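Local coordinates for protein DTDP-4-dehydrorhamnose reductase, rfbD ortholog (Clostridium acetobutylicum, PDB 1VL0) that probably catalyses the NADPH- or NADH-dependent reduction of dTDP-6-deoxy-L-lyxo-4-hexulose to dTDP-L-rhamnose, the last step of dTDP-L-rhamnose biosynthesis, at residues Glu210-Cys224 against Asn265-Trp279. Numbering follows the deposited sequence.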
# COMPACT_ATOMS: atom_id res chain seq x y z
N GLU A 210 17.13 -5.53 -16.03
CA GLU A 210 16.08 -4.87 -16.81
C GLU A 210 15.45 -3.66 -16.13
O GLU A 210 14.69 -2.92 -16.77
CB GLU A 210 14.94 -5.89 -17.09
CG GLU A 210 15.42 -7.08 -17.92
CD GLU A 210 14.45 -8.23 -17.98
OE1 GLU A 210 13.48 -8.30 -17.18
OE2 GLU A 210 14.71 -9.10 -18.84
N LYS A 211 15.72 -3.49 -14.84
CA LYS A 211 14.93 -2.61 -13.94
C LYS A 211 13.42 -2.88 -14.02
O LYS A 211 12.61 -1.96 -14.11
CB LYS A 211 15.31 -1.17 -14.20
CG LYS A 211 16.75 -0.91 -13.75
CD LYS A 211 17.01 0.56 -13.57
CE LYS A 211 18.50 0.88 -13.47
NZ LYS A 211 19.16 0.24 -12.32
N ASN A 212 13.09 -4.17 -13.96
CA ASN A 212 11.73 -4.70 -14.10
C ASN A 212 11.21 -4.84 -12.68
O ASN A 212 11.22 -5.89 -12.10
CB ASN A 212 11.79 -6.01 -14.84
CG ASN A 212 10.41 -6.51 -15.33
OD1 ASN A 212 9.37 -5.82 -15.19
ND2 ASN A 212 10.42 -7.72 -15.88
N TYR A 213 10.80 -3.72 -12.10
CA TYR A 213 10.45 -3.64 -10.68
C TYR A 213 9.10 -4.27 -10.45
O TYR A 213 8.26 -4.36 -11.37
CB TYR A 213 10.39 -2.20 -10.22
CG TYR A 213 11.71 -1.49 -10.27
CD1 TYR A 213 12.69 -1.77 -9.38
CD2 TYR A 213 11.94 -0.49 -11.18
CE1 TYR A 213 13.93 -1.09 -9.44
CE2 TYR A 213 13.20 0.21 -11.23
CZ TYR A 213 14.17 -0.11 -10.35
OH TYR A 213 15.41 0.54 -10.34
N GLY A 214 8.86 -4.68 -9.22
CA GLY A 214 7.57 -5.22 -8.86
C GLY A 214 7.67 -6.52 -8.10
O GLY A 214 8.72 -6.87 -7.60
N THR A 215 6.56 -7.24 -8.07
CA THR A 215 6.48 -8.50 -7.41
C THR A 215 6.40 -9.63 -8.42
O THR A 215 5.53 -9.61 -9.29
CB THR A 215 5.25 -8.50 -6.47
OG1 THR A 215 5.44 -7.50 -5.45
CG2 THR A 215 5.07 -9.82 -5.73
N PHE A 216 7.29 -10.61 -8.26
CA PHE A 216 7.37 -11.76 -9.17
C PHE A 216 7.30 -13.07 -8.40
O PHE A 216 7.95 -13.21 -7.40
CB PHE A 216 8.70 -11.76 -9.93
CG PHE A 216 8.89 -10.54 -10.79
CD1 PHE A 216 9.34 -9.35 -10.22
CD2 PHE A 216 8.53 -10.55 -12.13
CE1 PHE A 216 9.51 -8.14 -11.06
CE2 PHE A 216 8.69 -9.38 -12.92
CZ PHE A 216 9.13 -8.20 -12.37
N HIS A 217 6.58 -14.03 -8.94
CA HIS A 217 6.73 -15.43 -8.58
C HIS A 217 7.84 -16.07 -9.40
O HIS A 217 8.01 -15.79 -10.59
CB HIS A 217 5.41 -16.17 -8.85
CG HIS A 217 4.31 -15.77 -7.93
ND1 HIS A 217 3.00 -16.19 -8.10
CD2 HIS A 217 4.32 -14.95 -6.85
CE1 HIS A 217 2.27 -15.70 -7.11
NE2 HIS A 217 3.04 -14.93 -6.36
N CYS A 218 8.65 -16.89 -8.74
CA CYS A 218 9.76 -17.58 -9.39
C CYS A 218 9.98 -18.96 -8.79
O CYS A 218 10.79 -19.12 -7.86
CB CYS A 218 11.05 -16.77 -9.28
SG CYS A 218 12.31 -17.58 -10.27
N THR A 219 9.19 -19.92 -9.29
CA THR A 219 9.48 -21.31 -9.14
C THR A 219 9.74 -21.95 -10.54
O THR A 219 9.43 -21.37 -11.60
CB THR A 219 8.33 -22.05 -8.43
OG1 THR A 219 7.11 -21.92 -9.17
CG2 THR A 219 8.05 -21.44 -7.09
N CYS A 220 10.29 -23.16 -10.52
CA CYS A 220 10.51 -23.89 -11.74
C CYS A 220 9.17 -24.23 -12.42
O CYS A 220 8.10 -24.13 -11.81
CB CYS A 220 11.41 -25.14 -11.49
SG CYS A 220 13.23 -24.79 -11.33
N LYS A 221 9.21 -24.57 -13.71
CA LYS A 221 7.97 -24.91 -14.42
C LYS A 221 7.45 -26.26 -13.99
O LYS A 221 8.22 -27.13 -13.59
CB LYS A 221 8.19 -24.91 -15.92
CG LYS A 221 8.63 -23.60 -16.51
CD LYS A 221 8.78 -23.80 -18.02
CE LYS A 221 9.62 -22.78 -18.74
NZ LYS A 221 9.20 -21.51 -18.43
N GLY A 222 6.13 -26.43 -14.07
CA GLY A 222 5.52 -27.70 -13.73
C GLY A 222 4.90 -27.72 -12.35
O GLY A 222 4.79 -26.70 -11.68
N ILE A 223 4.49 -28.92 -11.94
CA ILE A 223 3.76 -29.15 -10.70
C ILE A 223 3.93 -30.59 -10.25
O ILE A 223 3.88 -31.49 -11.06
CB ILE A 223 2.25 -28.83 -10.91
CG1 ILE A 223 1.39 -29.37 -9.76
CG2 ILE A 223 1.76 -29.42 -12.25
CD1 ILE A 223 -0.07 -29.03 -9.86
N CYS A 224 4.13 -30.80 -8.94
CA CYS A 224 4.10 -32.13 -8.35
C CYS A 224 3.86 -32.06 -6.84
O CYS A 224 3.80 -30.99 -6.25
CB CYS A 224 5.41 -32.86 -8.67
SG CYS A 224 6.89 -32.18 -7.86
N ASN A 265 4.41 -18.22 -12.62
CA ASN A 265 5.36 -17.17 -12.86
C ASN A 265 4.76 -16.21 -13.88
O ASN A 265 5.37 -15.92 -14.96
CB ASN A 265 6.69 -17.72 -13.41
CG ASN A 265 7.55 -18.49 -12.40
OD1 ASN A 265 7.13 -18.90 -11.31
ND2 ASN A 265 8.75 -18.75 -12.80
N TYR A 266 3.63 -15.60 -13.51
CA TYR A 266 2.79 -14.78 -14.43
C TYR A 266 3.43 -13.46 -14.83
O TYR A 266 3.42 -13.05 -15.98
CB TYR A 266 1.45 -14.56 -13.79
CG TYR A 266 0.33 -14.18 -14.71
CD1 TYR A 266 0.22 -14.69 -15.98
CD2 TYR A 266 -0.65 -13.28 -14.28
CE1 TYR A 266 -0.85 -14.30 -16.82
CE2 TYR A 266 -1.67 -12.89 -15.07
CZ TYR A 266 -1.78 -13.42 -16.35
OH TYR A 266 -2.86 -13.01 -17.11
N MSE A 267 4.06 -12.80 -13.89
CA MSE A 267 4.71 -11.51 -14.21
C MSE A 267 5.86 -11.68 -15.14
O MSE A 267 6.12 -10.80 -15.99
CB MSE A 267 5.17 -10.82 -12.92
CG MSE A 267 4.02 -10.20 -12.16
SE MSE A 267 3.51 -8.48 -13.02
CE MSE A 267 5.15 -7.47 -12.72
N LEU A 268 6.59 -12.77 -15.00
CA LEU A 268 7.62 -13.10 -15.99
C LEU A 268 7.05 -13.35 -17.37
O LEU A 268 7.53 -12.79 -18.37
CB LEU A 268 8.46 -14.27 -15.52
CG LEU A 268 9.45 -13.95 -14.39
CD1 LEU A 268 10.14 -15.24 -13.94
CD2 LEU A 268 10.50 -12.91 -14.80
N GLU A 269 6.00 -14.16 -17.43
CA GLU A 269 5.29 -14.43 -18.68
C GLU A 269 4.75 -13.17 -19.35
O GLU A 269 4.79 -13.04 -20.56
CB GLU A 269 4.12 -15.37 -18.41
CG GLU A 269 4.50 -16.79 -18.01
CD GLU A 269 3.26 -17.64 -17.59
OE1 GLU A 269 2.14 -17.17 -17.71
OE2 GLU A 269 3.41 -18.79 -17.14
N LEU A 270 4.23 -12.25 -18.56
CA LEU A 270 3.64 -11.02 -19.07
C LEU A 270 4.67 -9.95 -19.42
O LEU A 270 4.30 -8.94 -20.01
CB LEU A 270 2.68 -10.43 -18.04
CG LEU A 270 1.40 -11.16 -17.62
CD1 LEU A 270 0.78 -10.38 -16.47
CD2 LEU A 270 0.46 -11.28 -18.77
N THR A 271 5.92 -10.11 -18.99
CA THR A 271 6.95 -9.10 -19.20
C THR A 271 8.09 -9.63 -20.06
O THR A 271 7.91 -9.76 -21.27
CB THR A 271 7.43 -8.46 -17.89
OG1 THR A 271 7.95 -9.44 -17.01
CG2 THR A 271 6.25 -7.84 -17.08
N THR A 272 9.23 -10.00 -19.48
CA THR A 272 10.41 -10.33 -20.27
C THR A 272 10.71 -11.81 -20.35
O THR A 272 11.78 -12.18 -20.79
CB THR A 272 11.64 -9.60 -19.71
OG1 THR A 272 11.69 -9.80 -18.29
CG2 THR A 272 11.50 -8.07 -19.88
N GLY A 273 9.79 -12.66 -19.89
CA GLY A 273 9.88 -14.08 -20.14
C GLY A 273 10.21 -14.98 -18.96
O GLY A 273 11.11 -14.71 -18.18
N ASP A 274 9.44 -16.06 -18.83
CA ASP A 274 9.68 -17.07 -17.81
C ASP A 274 10.85 -17.98 -18.20
O ASP A 274 10.68 -19.02 -18.83
CB ASP A 274 8.44 -17.91 -17.54
CG ASP A 274 8.67 -18.91 -16.39
OD1 ASP A 274 9.74 -18.79 -15.72
OD2 ASP A 274 7.84 -19.79 -16.05
N ILE A 275 12.05 -17.58 -17.80
CA ILE A 275 13.25 -18.33 -18.11
C ILE A 275 13.53 -19.52 -17.23
O ILE A 275 14.53 -20.15 -17.40
CB ILE A 275 14.46 -17.38 -18.11
CG1 ILE A 275 14.67 -16.72 -16.73
CG2 ILE A 275 14.29 -16.32 -19.19
CD1 ILE A 275 16.08 -16.23 -16.53
N THR A 276 12.67 -19.83 -16.26
CA THR A 276 12.89 -21.02 -15.43
C THR A 276 12.71 -22.28 -16.26
O THR A 276 12.07 -22.27 -17.29
CB THR A 276 11.97 -21.11 -14.21
OG1 THR A 276 10.59 -21.11 -14.61
CG2 THR A 276 12.14 -19.92 -13.31
N ARG A 277 13.30 -23.37 -15.79
CA ARG A 277 13.21 -24.61 -16.50
C ARG A 277 12.21 -25.51 -15.82
O ARG A 277 11.80 -25.29 -14.68
CB ARG A 277 14.58 -25.31 -16.53
CG ARG A 277 15.61 -24.56 -17.31
CD ARG A 277 16.98 -25.04 -17.08
NE ARG A 277 17.38 -24.83 -15.69
CZ ARG A 277 18.53 -25.18 -15.19
NH1 ARG A 277 19.44 -25.78 -15.93
NH2 ARG A 277 18.79 -24.91 -13.92
N GLU A 278 11.83 -26.54 -16.54
CA GLU A 278 10.98 -27.62 -16.00
C GLU A 278 11.70 -28.22 -14.79
O GLU A 278 12.92 -28.42 -14.81
CB GLU A 278 10.79 -28.71 -17.07
CG GLU A 278 9.90 -28.33 -18.24
CD GLU A 278 8.45 -28.20 -17.85
OE1 GLU A 278 8.00 -28.85 -16.84
OE2 GLU A 278 7.76 -27.42 -18.56
N TRP A 279 10.92 -28.55 -13.76
CA TRP A 279 11.50 -28.89 -12.49
C TRP A 279 12.41 -30.10 -12.58
O TRP A 279 13.46 -30.14 -11.99
CB TRP A 279 10.39 -29.04 -11.45
CG TRP A 279 9.50 -30.23 -11.51
CD1 TRP A 279 8.28 -30.32 -12.11
CD2 TRP A 279 9.72 -31.50 -10.87
NE1 TRP A 279 7.72 -31.56 -11.89
CE2 TRP A 279 8.58 -32.31 -11.14
CE3 TRP A 279 10.76 -32.04 -10.11
CZ2 TRP A 279 8.47 -33.63 -10.68
CZ3 TRP A 279 10.66 -33.30 -9.65
CH2 TRP A 279 9.49 -34.11 -9.92
O HOH W 1 6.66 -14.19 -12.35
O HOH W 2 5.12 -30.90 -14.08
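K221 and E278 form a single beta bridge. The fold is the Rossmann-type fold of an extended short-chain dehydrogenase/reductase. Strand 214-217 pairs in parallel with strand 155-164 in the central sheet. The short helix 266-270 crosses strand 214-217 at 107°. Residues 271-272 face 210-212, and 274-278 then run beside 218-221 to helix 279-290. In the bridge, K221 N donates to R277 O (2.9 Å), and W279 N returns a bond to K221 O.

Side-chain amides and hydroxyls add further bonds. The N265 amide grips the T219 backbone twice. Its OD1 takes T219 N on a lone pair (3.1 Å), while its ND2 gives to T219 O. ND2 also donates to D274 OD1, which closes an Asx turn with T276 N and accepts T276 OG1 as well. Thus three donors fix that carboxylate oxygen. Near the start of 210-224, T272 OG1 donates to E210 OE1 (2.6 Å) on its syn side, tilted out of the carboxylate plane. E210 OE2 pairs with K206. N212 ND2 reaches T271 OG1 almost straight, at 167°. N212 OD1 is held by K95 of the second subunit. Water 1 links H217 O to L268 N.

K221 carries the charge contact. Its chain runs extended past T276, then bends at chi4 (-52°). NZ thereby meets both D274 O and, in a salt bridge, D274 OD2 (3.2 Å).

Apolar contacts gather round F216. M267, a selenomethionine, lays CB obliquely against F216 CD2 (3.5 Å), and L268 CD2 also touches this ring. A sulfur-aromatic contact puts C224 SG over one face of the W279 indole, offset toward the rim, 3.8 Å from the centroid of its six-membered ring.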